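Local atomic coordinates of methyl-coenzyme M reductase subunit gamma (Methanosarcina barkeri, PDB entry 1E6Y), a protein that forms part of methyl-coenzyme M reductase, the nickel enzyme that reduces methyl-coenzyme M with coenzyme B and so releases methane in the last step of methanogenesis. Residues Val228-Trp231 against Val232-Phe236; Ala134-Gln137 against Met138-Ile142; Ser102-Ala106 against Ile107-Gly111; Ala71-Pro74 against Gly75-Ala78. All coordinates share one frame; numbering follows the deposited sequence.

Contact 1: residues Val228-Trp231 against Val232-Phe236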
ATOM      1  N   VAL C 228      23.027 -25.169 -32.974  1.00 16.53           N
ATOM      2  CA  VAL C 228      21.984 -24.326 -32.391  1.00 16.78           C
ATOM      3  C   VAL C 228      21.868 -24.556 -30.885  1.00 17.06           C
ATOM      4  O   VAL C 228      21.712 -23.604 -30.116  1.00 16.69           O
ATOM      5  CB  VAL C 228      20.610 -24.588 -33.052  1.00 17.18           C
ATOM      6  CG1 VAL C 228      19.580 -23.601 -32.527  1.00 17.33           C
ATOM      7  CG2 VAL C 228      20.728 -24.464 -34.564  1.00 17.92           C
ATOM      8  N   VAL C 229      21.988 -25.811 -30.462  1.00 16.71           N
ATOM      9  CA  VAL C 229      22.015 -26.137 -29.040  1.00 16.77           C
ATOM     10  C   VAL C 229      23.245 -25.512 -28.375  1.00 16.89           C
ATOM     11  O   VAL C 229      23.143 -24.944 -27.286  1.00 16.04           O
ATOM     12  CB  VAL C 229      22.019 -27.671 -28.813  1.00 17.22           C
ATOM     13  CG1 VAL C 229      22.162 -27.992 -27.329  1.00 17.38           C
ATOM     14  CG2 VAL C 229      20.732 -28.277 -29.355  1.00 17.87           C
ATOM     15  N   GLU C 230      24.378 -25.536 -29.077  1.00 16.31           N
ATOM     16  CA  GLU C 230      25.597 -24.919 -28.564  1.00 16.31           C
ATOM     17  C   GLU C 230      25.455 -23.404 -28.473  1.00 15.67           C
ATOM     18  O   GLU C 230      25.934 -22.788 -27.523  1.00 15.36           O
ATOM     19  CB  GLU C 230      26.801 -25.261 -29.443  1.00 17.96           C
ATOM     20  CG  GLU C 230      28.093 -24.647 -28.927  1.00 19.38           C
ATOM     21  CD  GLU C 230      29.286 -24.865 -29.837  1.00 21.32           C
ATOM     22  OE1 GLU C 230      29.141 -25.502 -30.904  1.00 22.60           O
ATOM     23  OE2 GLU C 230      30.383 -24.397 -29.470  1.00 22.33           O
ATOM     24  N   TRP C 231      24.813 -22.808 -29.475  1.00 14.57           N
ATOM     25  CA  TRP C 231      24.541 -21.374 -29.471  1.00 14.16           C
ATOM     26  C   TRP C 231      23.752 -20.987 -28.216  1.00 13.82           C
ATOM     27  O   TRP C 231      24.122 -20.049 -27.509  1.00 13.42           O
ATOM     28  CB  TRP C 231      23.765 -20.984 -30.734  1.00 13.69           C
ATOM     29  CG  TRP C 231      23.373 -19.537 -30.790  1.00 13.30           C
ATOM     30  CD1 TRP C 231      24.104 -18.507 -31.312  1.00 12.85           C
ATOM     31  CD2 TRP C 231      22.180 -18.949 -30.252  1.00 12.55           C
ATOM     32  NE1 TRP C 231      23.446 -17.314 -31.121  1.00 12.90           N
ATOM     33  CE2 TRP C 231      22.264 -17.557 -30.471  1.00 12.46           C
ATOM     34  CE3 TRP C 231      21.053 -19.465 -29.596  1.00 12.60           C
ATOM     35  CZ2 TRP C 231      21.266 -16.671 -30.052  1.00 12.65           C
ATOM     36  CZ3 TRP C 231      20.062 -18.583 -29.178  1.00 13.01           C
ATOM     37  CH2 TRP C 231      20.177 -17.202 -29.408  1.00 12.49           C
ATOM     38  N   VAL C 232      22.708 -21.754 -27.912  1.00 13.79           N
ATOM     39  CA  VAL C 232      21.913 -21.527 -26.706  1.00 13.69           C
ATOM     40  C   VAL C 232      22.782 -21.632 -25.458  1.00 14.04           C
ATOM     41  O   VAL C 232      22.720 -20.774 -24.576  1.00 13.85           O
ATOM     42  CB  VAL C 232      20.751 -22.543 -26.594  1.00 13.74           C
ATOM     43  CG1 VAL C 232      20.028 -22.373 -25.265  1.00 14.21           C
ATOM     44  CG2 VAL C 232      19.777 -22.346 -27.739  1.00 13.30           C
ATOM     45  N   HIS C 233      23.623 -22.661 -25.416  1.00 13.36           N
ATOM     46  CA  HIS C 233      24.509 -22.886 -24.284  1.00 14.09           C
ATOM     47  C   HIS C 233      25.505 -21.745 -24.101  1.00 14.17           C
ATOM     48  O   HIS C 233      25.746 -21.307 -22.976  1.00 14.09           O
ATOM     49  CB  HIS C 233      25.254 -24.213 -24.447  1.00 14.04           C
ATOM     50  CG  HIS C 233      24.402 -25.417 -24.186  1.00 15.40           C
ATOM     51  ND1 HIS C 233      24.870 -26.705 -24.333  1.00 15.38           N
ATOM     52  CD2 HIS C 233      23.120 -25.530 -23.764  1.00 14.97           C
ATOM     53  CE1 HIS C 233      23.914 -27.559 -24.010  1.00 16.14           C
ATOM     54  NE2 HIS C 233      22.842 -26.871 -23.661  1.00 15.93           N
ATOM     55  N   ARG C 234      26.044 -21.234 -25.206  1.00 14.10           N
ATOM     56  CA  ARG C 234      26.960 -20.102 -25.140  1.00 14.25           C
ATOM     57  C   ARG C 234      26.264 -18.820 -24.679  1.00 13.53           C
ATOM     58  O   ARG C 234      26.849 -18.085 -23.877  1.00 12.93           O
ATOM     59  CB  ARG C 234      27.594 -19.861 -26.513  1.00 15.58           C
ATOM     60  CG  ARG C 234      28.540 -21.003 -26.876  1.00 18.13           C
ATOM     61  CD  ARG C 234      29.209 -20.732 -28.228  1.00 20.34           C
ATOM     62  NE  ARG C 234      30.593 -21.171 -28.097  1.00 24.79           N
ATOM     63  CZ  ARG C 234      31.688 -20.435 -28.073  1.00 25.26           C
ATOM     64  NH1 ARG C 234      31.694 -19.126 -28.235  1.00 25.92           N
ATOM     65  NH2 ARG C 234      32.845 -21.078 -27.904  1.00 27.40           N
ATOM     66  N   ILE C 235      25.066 -18.548 -25.187  1.00 12.77           N
ATOM     67  CA  ILE C 235      24.312 -17.369 -24.769  1.00 12.41           C
ATOM     68  C   ILE C 235      23.956 -17.460 -23.285  1.00 12.50           C
ATOM     69  O   ILE C 235      24.170 -16.510 -22.526  1.00 12.43           O
ATOM     70  CB  ILE C 235      23.023 -17.212 -25.606  1.00 12.09           C
ATOM     71  CG1 ILE C 235      23.385 -16.881 -27.057  1.00 11.88           C
ATOM     72  CG2 ILE C 235      22.127 -16.126 -25.012  1.00 11.69           C
ATOM     73  CD1 ILE C 235      24.122 -15.562 -27.232  1.00 12.23           C
ATOM     74  N   PHE C 236      23.506 -18.638 -22.864  1.00 12.20           N
ATOM     75  CA  PHE C 236      23.180 -18.899 -21.466  1.00 12.84           C
ATOM     76  C   PHE C 236      24.392 -18.701 -20.547  1.00 12.87           C
ATOM     77  O   PHE C 236      24.295 -18.022 -19.520  1.00 13.30           O
ATOM     78  CB  PHE C 236      22.637 -20.326 -21.320  1.00 13.03           C
ATOM     79  CG  PHE C 236      22.556 -20.802 -19.899  1.00 13.41           C
ATOM     80  CD1 PHE C 236      21.559 -20.332 -19.049  1.00 13.71           C
ATOM     81  CD2 PHE C 236      23.502 -21.693 -19.397  1.00 14.35           C
ATOM     82  CE1 PHE C 236      21.505 -20.739 -17.715  1.00 14.49           C
ATOM     83  CE2 PHE C 236      23.460 -22.107 -18.065  1.00 15.39           C
ATOM     84  CZ  PHE C 236      22.458 -21.629 -17.223  1.00 15.29           C
TER
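Trp231 and Ile235 meet one turn apart on the C-terminal helix 226-244, the i to i+4 pairing of an alpha-helix. With CG anti to the backbone N (chi1 177°), the indole hangs beside its own carbonyl and reaches along the next turn. CB sits 3.1 Å from Val232 N, with CG close to the same amide. CE3 touches Val232 CG2 at 3.7 Å. CE2 and CZ2 lie against Ile235 CG1, a CH-pi contact with CG1 over the face and 3.7 Å from the centroid of the six-membered ring. NE1, the one polar atom, donates to the backbone oxygen of Glu336 of the beta subunit, so a tryptophan can be apolar toward its own helix and still bond to the neighbour. Cutting this residue back to an alanine would probably leave Ile235 CG1 without its aromatic platform and the Glu336 carbonyl without this donor. Glu230 and Arg234 run side by side, OE2 and NE forming a loose salt bridge of 3.5 Å. Their stronger mates are Lys282 and Asp281 of the beta subunit, so the pair continues a charged network across the interface. Val229 CG1 packs over the His233 ring, 4.0 Å from its centroid. Val229 O accepts from His233 N at 3.0 Å and lies over one face of that imidazole, 3.3 Å above its plane and nearer its margin than its centre.

Contact 2: residues Ala134-Gln137 against Met138-Ile142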
ATOM      1  N   ALA C 134       2.934  -7.469 -45.854  1.00 14.10           N
ATOM      2  CA  ALA C 134       1.854  -8.445 -45.944  1.00 14.17           C
ATOM      3  C   ALA C 134       1.884  -9.213 -47.264  1.00 14.59           C
ATOM      4  O   ALA C 134       1.735 -10.434 -47.279  1.00 13.98           O
ATOM      5  CB  ALA C 134       0.512  -7.748 -45.778  1.00 14.07           C
ATOM      6  N   LYS C 135       2.132  -8.499 -48.361  1.00 14.86           N
ATOM      7  CA  LYS C 135       2.137  -9.105 -49.690  1.00 15.06           C
ATOM      8  C   LYS C 135       3.211 -10.178 -49.824  1.00 14.68           C
ATOM      9  O   LYS C 135       2.952 -11.255 -50.358  1.00 14.55           O
ATOM     10  CB  LYS C 135       2.339  -8.033 -50.763  1.00 16.52           C
ATOM     11  CG  LYS C 135       2.142  -8.532 -52.187  1.00 18.89           C
ATOM     12  CD  LYS C 135       1.862  -7.377 -53.125  1.00 21.63           C
ATOM     13  CE  LYS C 135       0.680  -7.683 -54.032  1.00 24.05           C
ATOM     14  NZ  LYS C 135       1.074  -8.544 -55.179  1.00 24.59           N
ATOM     15  N   VAL C 136       4.399  -9.901 -49.290  1.00 14.16           N
ATOM     16  CA  VAL C 136       5.491 -10.866 -49.329  1.00 14.43           C
ATOM     17  C   VAL C 136       5.167 -12.088 -48.472  1.00 14.43           C
ATOM     18  O   VAL C 136       5.386 -13.223 -48.894  1.00 14.33           O
ATOM     19  CB  VAL C 136       6.824 -10.239 -48.845  1.00 14.36           C
ATOM     20  CG1 VAL C 136       7.946 -11.269 -48.909  1.00 14.34           C
ATOM     21  CG2 VAL C 136       7.176  -9.028 -49.705  1.00 14.30           C
ATOM     22  N   GLN C 137       4.558 -11.858 -47.313  1.00 14.18           N
ATOM     23  CA  GLN C 137       4.179 -12.954 -46.427  1.00 13.94           C
ATOM     24  C   GLN C 137       3.080 -13.821 -47.033  1.00 13.79           C
ATOM     25  O   GLN C 137       3.079 -15.035 -46.856  1.00 14.27           O
ATOM     26  CB  GLN C 137       3.727 -12.416 -45.071  1.00 13.84           C
ATOM     27  CG  GLN C 137       4.823 -11.720 -44.287  1.00 13.86           C
ATOM     28  CD  GLN C 137       4.508 -11.622 -42.808  1.00 14.46           C
ATOM     29  OE1 GLN C 137       4.736 -12.568 -42.052  1.00 14.05           O
ATOM     30  NE2 GLN C 137       3.970 -10.480 -42.387  1.00 14.20           N
ATOM     31  N   MET C 138       2.201 -13.202 -47.818  1.00 14.18           N
ATOM     32  CA  MET C 138       1.090 -13.913 -48.445  1.00 14.43           C
ATOM     33  C   MET C 138       1.537 -14.734 -49.654  1.00 14.96           C
ATOM     34  O   MET C 138       0.995 -15.810 -49.910  1.00 14.62           O
ATOM     35  CB  MET C 138       0.000 -12.927 -48.881  1.00 14.38           C
ATOM     36  CG  MET C 138      -0.740 -12.240 -47.739  1.00 14.31           C
ATOM     37  SD  MET C 138      -1.629 -13.381 -46.657  1.00 14.93           S
ATOM     38  CE  MET C 138      -3.112 -13.696 -47.627  1.00 14.70           C
ATOM     39  N   GLU C 139       2.525 -14.224 -50.387  1.00 14.99           N
ATOM     40  CA  GLU C 139       2.890 -14.778 -51.691  1.00 15.11           C
ATOM     41  C   GLU C 139       4.042 -15.776 -51.649  1.00 15.28           C
ATOM     42  O   GLU C 139       4.140 -16.649 -52.511  1.00 15.43           O
ATOM     43  CB  GLU C 139       3.239 -13.650 -52.667  1.00 15.33           C
ATOM     44  CG  GLU C 139       2.058 -12.770 -53.056  1.00 16.42           C
ATOM     45  CD  GLU C 139       2.386 -11.784 -54.169  1.00 16.36           C
ATOM     46  OE1 GLU C 139       3.565 -11.400 -54.312  1.00 16.66           O
ATOM     47  OE2 GLU C 139       1.454 -11.381 -54.894  1.00 17.28           O
ATOM     48  N   THR C 140       4.919 -15.639 -50.660  1.00 14.85           N
ATOM     49  CA  THR C 140       6.139 -16.436 -50.620  1.00 14.79           C
ATOM     50  C   THR C 140       6.030 -17.659 -49.716  1.00 14.41           C
ATOM     51  O   THR C 140       5.034 -17.844 -49.011  1.00 14.39           O
ATOM     52  CB  THR C 140       7.354 -15.596 -50.174  1.00 14.43           C
ATOM     53  OG1 THR C 140       7.189 -15.195 -48.808  1.00 15.16           O
ATOM     54  CG2 THR C 140       7.504 -14.366 -51.059  1.00 15.76           C
ATOM     55  N   GLU C 141       7.098 -18.450 -49.699  1.00 14.34           N
ATOM     56  CA  GLU C 141       7.118 -19.737 -49.018  1.00 14.67           C
ATOM     57  C   GLU C 141       6.988 -19.629 -47.500  1.00 14.38           C
ATOM     58  O   GLU C 141       6.725 -20.629 -46.832  1.00 14.80           O
ATOM     59  CB  GLU C 141       8.405 -20.489 -49.365  1.00 14.89           C
ATOM     60  CG  GLU C 141       9.671 -19.788 -48.902  1.00 15.73           C
ATOM     61  CD  GLU C 141      10.922 -20.584 -49.196  1.00 15.70           C
ATOM     62  OE1 GLU C 141      11.801 -20.066 -49.912  1.00 16.05           O
ATOM     63  OE2 GLU C 141      11.031 -21.726 -48.707  1.00 15.88           O
ATOM     64  N   ILE C 142       7.163 -18.423 -46.960  1.00 14.03           N
ATOM     65  CA  ILE C 142       7.047 -18.209 -45.518  1.00 13.55           C
ATOM     66  C   ILE C 142       5.644 -18.574 -45.021  1.00 13.78           C
ATOM     67  O   ILE C 142       5.468 -18.943 -43.861  1.00 13.68           O
ATOM     68  CB  ILE C 142       7.388 -16.738 -45.130  1.00 13.42           C
ATOM     69  CG1 ILE C 142       7.556 -16.617 -43.610  1.00 13.52           C
ATOM     70  CG2 ILE C 142       6.305 -15.788 -45.623  1.00 13.41           C
ATOM     71  CD1 ILE C 142       8.339 -15.395 -43.170  1.00 13.86           C
TER
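Val136 O is gripped twice by Thr140, through the hydroxyl OG1 at 2.7 Å and through the backbone N at 3.0 Å. The two donors reach the oxygen from opposite faces of the carbonyl plane, OG1 standing well above it. With OG1 between the backbone N and the carbonyl carbon of Thr140 (chi1 67°), the hydroxyl faces the preceding turn. The same torsion puts the methyl CG2 against Val136 CG1 at 3.8 Å, so a beta-branched residue with one polar and one apolar arm uses both. The arrangement closes the C-terminal end of helix 127-139: Thr140 is the first residue to leave helical angles, and its extended backbone carries the chain off the axis. Ile142 then folds back, its CG2 methyl resting 3.5 Å from Gln137 O, while that oxygen accepts from the hydroxyl of Thr143. The amide oxygen of Gln137 points elsewhere, to Arg101 on helix 98-108. On another flank Lys135 bends at its outer torsions until NZ meets Glu139 OE2 at 2.9 Å, a hydrogen-bonded salt bridge in which the ammonium stands 45° out of the carboxylate plane. Long, flexible chains suit these two places, because both also reach the backbone of Ile31: NZ bonds to its O and OE2 to its N. Met138 CG lies 3.1 Å from Ala134 O, and its thioether end continues away toward Leu36 and Phe87.

Contact 3: residues Ser102-Ala106 against Ile107-Gly111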
ATOM      1  N   SER C 102       8.940 -12.567 -37.259  1.00 11.39           N
ATOM      2  CA  SER C 102       9.316 -11.281 -36.685  1.00 11.17           C
ATOM      3  C   SER C 102      10.720 -10.842 -37.101  1.00 10.88           C
ATOM      4  O   SER C 102      10.941  -9.662 -37.388  1.00 10.66           O
ATOM      5  CB  SER C 102       9.207 -11.335 -35.162  1.00 10.69           C
ATOM      6  OG  SER C 102       7.846 -11.337 -34.772  1.00 11.60           O
ATOM      7  N   TYR C 103      11.645 -11.798 -37.189  1.00 11.14           N
ATOM      8  CA  TYR C 103      12.998 -11.523 -37.680  1.00 11.73           C
ATOM      9  C   TYR C 103      12.953 -11.102 -39.140  1.00 11.78           C
ATOM     10  O   TYR C 103      13.622 -10.155 -39.541  1.00 11.52           O
ATOM     11  CB  TYR C 103      13.894 -12.761 -37.549  1.00 11.86           C
ATOM     12  CG  TYR C 103      14.068 -13.270 -36.138  1.00 11.96           C
ATOM     13  CD1 TYR C 103      13.902 -12.426 -35.036  1.00 11.91           C
ATOM     14  CD2 TYR C 103      14.332 -14.616 -35.901  1.00 10.90           C
ATOM     15  CE1 TYR C 103      13.982 -12.919 -33.733  1.00 11.46           C
ATOM     16  CE2 TYR C 103      14.410 -15.119 -34.607  1.00 11.62           C
ATOM     17  CZ  TYR C 103      14.231 -14.268 -33.528  1.00 11.73           C
ATOM     18  OH  TYR C 103      14.263 -14.790 -32.255  1.00 11.76           O
ATOM     19  N   PHE C 104      12.165 -11.826 -39.930  1.00 12.10           N
ATOM     20  CA  PHE C 104      11.919 -11.473 -41.322  1.00 12.20           C
ATOM     21  C   PHE C 104      11.491 -10.006 -41.461  1.00 11.97           C
ATOM     22  O   PHE C 104      12.051  -9.264 -42.268  1.00 11.84           O
ATOM     23  CB  PHE C 104      10.846 -12.405 -41.906  1.00 13.28           C
ATOM     24  CG  PHE C 104      10.221 -11.903 -43.177  1.00 14.00           C
ATOM     25  CD1 PHE C 104      10.939 -11.902 -44.371  1.00 14.57           C
ATOM     26  CD2 PHE C 104       8.919 -11.412 -43.176  1.00 14.94           C
ATOM     27  CE1 PHE C 104      10.368 -11.417 -45.546  1.00 15.45           C
ATOM     28  CE2 PHE C 104       8.340 -10.926 -44.346  1.00 16.15           C
ATOM     29  CZ  PHE C 104       9.066 -10.929 -45.532  1.00 15.69           C
ATOM     30  N   ALA C 105      10.532  -9.589 -40.639  1.00 11.91           N
ATOM     31  CA  ALA C 105       9.998  -8.231 -40.700  1.00 12.08           C
ATOM     32  C   ALA C 105      11.019  -7.196 -40.234  1.00 11.77           C
ATOM     33  O   ALA C 105      11.264  -6.209 -40.926  1.00 12.30           O
ATOM     34  CB  ALA C 105       8.724  -8.128 -39.865  1.00 12.12           C
ATOM     35  N   ALA C 106      11.676  -7.475 -39.111  1.00 11.86           N
ATOM     36  CA  ALA C 106      12.637  -6.543 -38.516  1.00 11.97           C
ATOM     37  C   ALA C 106      13.859  -6.302 -39.404  1.00 11.89           C
ATOM     38  O   ALA C 106      14.379  -5.188 -39.472  1.00 11.80           O
ATOM     39  CB  ALA C 106      13.082  -7.055 -37.152  1.00 11.52           C
ATOM     40  N   ILE C 107      14.314  -7.355 -40.078  1.00 12.10           N
ATOM     41  CA  ILE C 107      15.534  -7.293 -40.878  1.00 12.33           C
ATOM     42  C   ILE C 107      15.292  -6.697 -42.269  1.00 12.66           C
ATOM     43  O   ILE C 107      16.136  -5.964 -42.786  1.00 13.08           O
ATOM     44  CB  ILE C 107      16.172  -8.704 -41.011  1.00 12.69           C
ATOM     45  CG1 ILE C 107      16.718  -9.148 -39.652  1.00 12.53           C
ATOM     46  CG2 ILE C 107      17.293  -8.701 -42.052  1.00 12.66           C
ATOM     47  CD1 ILE C 107      17.079 -10.618 -39.578  1.00 12.33           C
ATOM     48  N   ASN C 108      14.113  -6.939 -42.835  1.00 12.88           N
ATOM     49  CA  ASN C 108      13.890  -6.657 -44.251  1.00 13.62           C
ATOM     50  C   ASN C 108      12.951  -5.491 -44.551  1.00 13.81           C
ATOM     51  O   ASN C 108      12.856  -5.050 -45.700  1.00 14.41           O
ATOM     52  CB  ASN C 108      13.387  -7.918 -44.957  1.00 14.14           C
ATOM     53  CG  ASN C 108      14.392  -9.046 -44.902  1.00 14.63           C
ATOM     54  OD1 ASN C 108      15.429  -8.996 -45.562  1.00 16.27           O
ATOM     55  ND2 ASN C 108      14.111 -10.052 -44.086  1.00 14.48           N
ATOM     56  N   PHE C 109      12.272  -4.980 -43.529  1.00 13.82           N
ATOM     57  CA  PHE C 109      11.321  -3.890 -43.727  1.00 13.44           C
ATOM     58  C   PHE C 109      11.589  -2.721 -42.793  1.00 13.47           C
ATOM     59  O   PHE C 109      12.001  -2.915 -41.647  1.00 13.15           O
ATOM     60  CB  PHE C 109       9.885  -4.394 -43.532  1.00 13.84           C
ATOM     61  CG  PHE C 109       9.442  -5.355 -44.597  1.00 15.07           C
ATOM     62  CD1 PHE C 109       9.772  -6.703 -44.514  1.00 15.60           C
ATOM     63  CD2 PHE C 109       8.787  -4.891 -45.734  1.00 15.63           C
ATOM     64  CE1 PHE C 109       9.471  -7.575 -45.559  1.00 16.00           C
ATOM     65  CE2 PHE C 109       8.481  -5.758 -46.780  1.00 15.57           C
ATOM     66  CZ  PHE C 109       8.823  -7.100 -46.693  1.00 15.82           C
ATOM     67  N   ARG C 110      11.374  -1.507 -43.295  1.00 13.57           N
ATOM     68  CA  ARG C 110      11.611  -0.302 -42.502  1.00 13.26           C
ATOM     69  C   ARG C 110      10.352   0.097 -41.734  1.00 12.86           C
ATOM     70  O   ARG C 110       9.253   0.024 -42.266  1.00 12.88           O
ATOM     71  CB  ARG C 110      12.005   0.869 -43.411  1.00 13.18           C
ATOM     72  CG  ARG C 110      13.173   0.513 -44.333  1.00 14.08           C
ATOM     73  CD  ARG C 110      13.600   1.765 -45.103  1.00 13.76           C
ATOM     74  NE  ARG C 110      14.320   2.659 -44.181  1.00 14.48           N
ATOM     75  CZ  ARG C 110      13.934   3.912 -43.954  1.00 14.25           C
ATOM     76  NH1 ARG C 110      14.655   4.635 -43.099  1.00 15.75           N
ATOM     77  NH2 ARG C 110      12.854   4.412 -44.527  1.00 14.56           N
ATOM     78  N   GLY C 111      10.539   0.612 -40.521  1.00 12.12           N
ATOM     79  CA  GLY C 111       9.426   1.166 -39.770  1.00 11.87           C
ATOM     80  C   GLY C 111       8.363   0.143 -39.423  1.00 11.64           C
ATOM     81  O   GLY C 111       7.180   0.363 -39.670  1.00 12.30           O
TER
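Ile107 N bonds to Tyr103 O at 2.9 Å, Asn108 N to Phe104 O at 3.2 Å and Phe109 N to Ala105 O at 3.0 Å, the closing i to i+4 bonds of helix 98-108. Phe109 still donates into the last turn, but its own backbone is extended and leads the chain off the helix. Asn108 adds a side-chain bond at this end. With CG beside its backbone N (chi1 -62°), the amide folds back so that ND2 reaches Phe104 O at 2.9 Å, in the carbonyl plane and on a lone pair. Phe104 O is therefore held by both the main chain and the side chain of one residue, and ND2 also bonds to Met21 O on helix 12-22. Asparagine suits the place because its short chain carries an NH2 group able to serve two carbonyls. With a leucine in its place, the oxygens of Phe104 and Met21 would probably both lose a donor, and the tie between the two helices would weaken. Phe104 and Phe109 form an offset edge-to-face pair, the edge of Phe109 turned toward the face of Phe104 with the planes 67° apart. The closest carbons are Phe104 CZ and Phe109 CE1, at 3.4 Å. Ile107 O and Arg110 NE bond to Thr260 and Gly259 O of the beta subunit. The helix end thus joins two kinds of force: amide bonding fixes the last turn, while the Phe109 ring packs back on Phe104 as its backbone leaves the helix.

Contact 4: residues Ala71-Pro74 against Gly75-Ala78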
ATOM      1  N   ALA C  71      15.086   8.599 -43.431  1.00 12.54           N
ATOM      2  CA  ALA C  71      13.974   8.819 -44.349  1.00 12.80           C
ATOM      3  C   ALA C  71      12.693   8.184 -43.814  1.00 12.29           C
ATOM      4  O   ALA C  71      12.680   7.014 -43.430  1.00 11.97           O
ATOM      5  CB  ALA C  71      14.310   8.247 -45.725  1.00 12.65           C
ATOM      6  N   ALA C  72      11.627   8.975 -43.752  1.00 12.57           N
ATOM      7  CA  ALA C  72      10.309   8.443 -43.442  1.00 12.62           C
ATOM      8  C   ALA C  72       9.853   7.512 -44.561  1.00 12.96           C
ATOM      9  O   ALA C  72      10.137   7.750 -45.735  1.00 13.27           O
ATOM     10  CB  ALA C  72       9.315   9.579 -43.268  1.00 12.58           C
ATOM     11  N   THR C  73       9.199   6.419 -44.180  1.00 12.80           N
ATOM     12  CA  THR C  73       8.566   5.513 -45.137  1.00 12.24           C
ATOM     13  C   THR C  73       7.449   6.246 -45.882  1.00 12.41           C
ATOM     14  O   THR C  73       6.954   7.274 -45.415  1.00 11.99           O
ATOM     15  CB  THR C  73       7.940   4.311 -44.415  1.00 12.51           C
ATOM     16  OG1 THR C  73       6.918   4.784 -43.529  1.00 12.29           O
ATOM     17  CG2 THR C  73       8.990   3.543 -43.622  1.00 11.96           C
ATOM     18  N   PRO C  74       6.979   5.681 -47.008  1.00 12.54           N
ATOM     19  CA  PRO C  74       5.820   6.253 -47.703  1.00 12.05           C
ATOM     20  C   PRO C  74       4.570   6.341 -46.821  1.00 11.48           C
ATOM     21  O   PRO C  74       3.823   7.317 -46.890  1.00 11.55           O
ATOM     22  CB  PRO C  74       5.619   5.311 -48.890  1.00 12.42           C
ATOM     23  CG  PRO C  74       6.990   4.768 -49.153  1.00 12.59           C
ATOM     24  CD  PRO C  74       7.600   4.594 -47.791  1.00 12.49           C
ATOM     25  N   GLY C  75       4.396   5.357 -45.940  1.00 11.47           N
ATOM     26  CA  GLY C  75       3.261   5.357 -45.031  1.00 11.07           C
ATOM     27  C   GLY C  75       3.342   6.413 -43.943  1.00 11.35           C
ATOM     28  O   GLY C  75       2.327   6.997 -43.563  1.00 11.79           O
ATOM     29  N   ALA C  76       4.547   6.645 -43.427  1.00 11.17           N
ATOM     30  CA  ALA C  76       4.775   7.708 -42.452  1.00 11.51           C
ATOM     31  C   ALA C  76       4.583   9.073 -43.101  1.00 11.33           C
ATOM     32  O   ALA C  76       3.909   9.943 -42.548  1.00 11.50           O
ATOM     33  CB  ALA C  76       6.179   7.597 -41.876  1.00 12.21           C
ATOM     34  N   ALA C  77       5.167   9.242 -44.287  1.00 11.48           N
ATOM     35  CA  ALA C  77       5.059  10.480 -45.050  1.00 11.72           C
ATOM     36  C   ALA C  77       3.600  10.836 -45.300  1.00 12.16           C
ATOM     37  O   ALA C  77       3.218  12.001 -45.212  1.00 13.46           O
ATOM     38  CB  ALA C  77       5.801  10.343 -46.380  1.00 11.68           C
ATOM     39  N   ALA C  78       2.779   9.819 -45.545  1.00 11.40           N
ATOM     40  CA  ALA C  78       1.367  10.026 -45.842  1.00 11.85           C
ATOM     41  C   ALA C  78       0.509  10.207 -44.591  1.00 11.89           C
ATOM     42  O   ALA C  78      -0.629  10.674 -44.678  1.00 13.31           O
ATOM     43  CB  ALA C  78       0.837   8.867 -46.675  1.00 10.69           C
TER
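Thr73 is the N-cap of helix 74-78, its hydroxyl accepting from Ala76 N, an amide that has no preceding turn to bond to. The bond from Ala76 N to Thr73 OG1 is 3.0 Å long and nearly straight at 158°. The carbonyl of Thr73 is used as well: Ala77 N meets Thr73 O at 2.9 Å, close to the C=O axis, as the first i to i+4 bond. Ala78 N follows with Pro74 O at 3.0 Å. Proline suits the first helical position because its nitrogen has no hydrogen to satisfy. The amide of Gly75, next in line, is met by OD2 of Asp129 on helix 127-139, whose OD1 is hydrogen-bonded to Thr73 OG1. One carboxylate thus supports both the cap residue and the helix start, and its negative charge would probably interact well with the positive end of the helix dipole. OG1 also makes a weak hydrogen bond with Ala317 O of the beta subunit, to which backbone hydrogen bonds join Ala71 and Thr73. Small side chains allow close approach of the turn: Ala72 CB and Ala76 CB touch at 4.0 Å, and Ala76 CB lies only 3.3 Å from Thr73 OG1.

Along the chain the order is contact 4, contact 3, contact 2, contact 1, with contact 4 at the start of helix 74-78 and the others on helices 98-108, 127-139 and 226-244. Contacts 2 and 3, centres 13 Å apart, pack directly on each other, Phe104 CZ meeting Val136 CG1 at 3.6 Å. Contact 4 is tied to contact 3 by a probable hydrogen bond from Arg110 NH2 to Ala71 O. Contact 3 thus touches both, while contacts 2 and 4 stay about 13 Å apart at their nearest atoms. Contact 1 stands apart, its nearest atoms about 7 Å from contact 3. Contact 2 lies inside the subunit, whereas contacts 1, 3 and 4 face the beta subunit.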